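Local coordinates for protein yopT (Bacillus subtilis, PDB 2DLB) that is of unknown function, a prophage-derived protein that forms a homodimer of long strands with one short helix in each chain, at residues Thr28-Thr31 against Arg32-Asn36. Residues are numbered along the deposited sequence; the frame is centred on the assembly and turned at random.
Sequences TLVT and RICEN
Thr28, Leu29, Val30 and Thr31 each accept a backbone hydrogen bond from the residue four places on, the i to i+4 pattern of an alpha helix, here the last turns of helix 23-35. Arg32 N lies 3.1 Å from Thr28 O, tilted from the carbonyl plane. The bond from Ile33 N to Leu29 O is the weak one, whereas Cys34 N to Val30 O measures 3.0 Å. Shortest and straightest of the four is Glu35 N to Thr31 O, at 2.8 Å. Asn36, already outside the helix, still donates its N-H to Arg32 O.

One face of this amphipathic helix is buried. Val30 and Cys34, one turn apart, follow one another along it, and Val30 CG1 comes within 4.1 Å of Cys34 SG. With CG1 anti to the backbone N (chi1 163°), the valine sends this branch forward to the next turn, while CG2 lies beside that N. Small, apolar groups suit this face, which packs on Ile64 and Tyr62 of strand 52-69, on Leu16 of strand 3-19 and on Ile8 of the second subunit, so the helix contributes to both the chain's own fold and the dimer.

The branch at CB restricts a threonine's rotamers in a helix. Thr28 and Thr31 adopt one with OG1 opposite the carbonyl carbon (chi1 -63° and -66°), which lets each hydroxyl bond to a carbonyl one turn back, that of Glu24 and Glu27 respectively. Arg32, long and charged, suits its exposed position. The carboxylate of Glu35 finds its partner in Tyr62, whose hydroxyl bonds to OE1. Ile33 packs its aliphatic side chain on Glu53 of the second subunit, and its CG1 rests 3.6 Å from Leu29 O.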
# COMPACT_ATOMS: atom_id res chain seq x y z
N THR A 28 12.16 -16.18 -2.67
CA THR A 28 12.18 -15.99 -4.13
C THR A 28 10.77 -15.91 -4.67
O THR A 28 10.49 -15.08 -5.57
CB THR A 28 12.96 -17.17 -4.74
OG1 THR A 28 14.31 -17.13 -4.26
CG2 THR A 28 12.94 -17.08 -6.24
N LEU A 29 9.85 -16.74 -4.18
CA LEU A 29 8.46 -16.74 -4.63
C LEU A 29 7.79 -15.39 -4.32
O LEU A 29 7.15 -14.81 -5.18
CB LEU A 29 7.70 -17.91 -4.02
CG LEU A 29 8.04 -19.34 -4.44
CD1 LEU A 29 7.42 -20.38 -3.51
CD2 LEU A 29 7.56 -19.68 -5.84
N VAL A 30 7.91 -14.90 -3.08
CA VAL A 30 7.32 -13.64 -2.68
C VAL A 30 7.96 -12.51 -3.45
O VAL A 30 7.28 -11.56 -3.88
CB VAL A 30 7.51 -13.40 -1.14
CG1 VAL A 30 7.31 -11.96 -0.74
CG2 VAL A 30 6.60 -14.41 -0.43
N THR A 31 9.27 -12.55 -3.69
CA THR A 31 9.96 -11.49 -4.43
C THR A 31 9.40 -11.38 -5.84
O THR A 31 9.14 -10.29 -6.34
CB THR A 31 11.47 -11.75 -4.44
OG1 THR A 31 11.94 -11.63 -3.08
CG2 THR A 31 12.19 -10.72 -5.29
N ARG A 32 9.15 -12.49 -6.52
CA ARG A 32 8.62 -12.43 -7.88
C ARG A 32 7.27 -11.72 -7.88
O ARG A 32 6.96 -10.89 -8.73
CB ARG A 32 8.55 -13.84 -8.47
CG ARG A 32 8.15 -14.04 -9.91
CD ARG A 32 8.31 -15.48 -10.39
NE ARG A 32 8.43 -15.67 -11.82
CZ ARG A 32 8.07 -16.70 -12.56
NH1 ARG A 32 7.49 -17.77 -12.01
NH2 ARG A 32 8.25 -16.73 -13.89
N ILE A 33 6.45 -12.06 -6.90
CA ILE A 33 5.12 -11.44 -6.81
C ILE A 33 5.28 -9.93 -6.64
O ILE A 33 4.65 -9.12 -7.31
CB ILE A 33 4.29 -12.03 -5.68
CG1 ILE A 33 3.85 -13.48 -5.99
CG2 ILE A 33 3.05 -11.18 -5.29
CD1 ILE A 33 3.35 -14.26 -4.79
N CYS A 34 6.12 -9.52 -5.71
CA CYS A 34 6.25 -8.09 -5.39
C CYS A 34 6.91 -7.33 -6.54
O CYS A 34 6.48 -6.23 -6.84
CB CYS A 34 7.03 -7.97 -4.09
SG CYS A 34 6.11 -8.48 -2.62
N GLU A 35 7.92 -7.93 -7.20
CA GLU A 35 8.54 -7.27 -8.32
C GLU A 35 7.55 -6.98 -9.43
O GLU A 35 7.63 -5.96 -10.12
CB GLU A 35 9.67 -8.17 -8.86
CG GLU A 35 10.62 -7.46 -9.78
CD GLU A 35 11.58 -6.47 -9.16
OE1 GLU A 35 11.66 -6.34 -7.94
OE2 GLU A 35 12.22 -5.80 -9.99
N ASN A 36 6.57 -7.88 -9.60
CA ASN A 36 5.52 -7.67 -10.62
C ASN A 36 4.49 -6.64 -10.15
O ASN A 36 3.57 -6.40 -10.97
CB ASN A 36 4.86 -9.01 -10.95
CG ASN A 36 5.73 -9.84 -11.87
OD1 ASN A 36 6.45 -9.28 -12.70
ND2 ASN A 36 5.64 -11.14 -11.68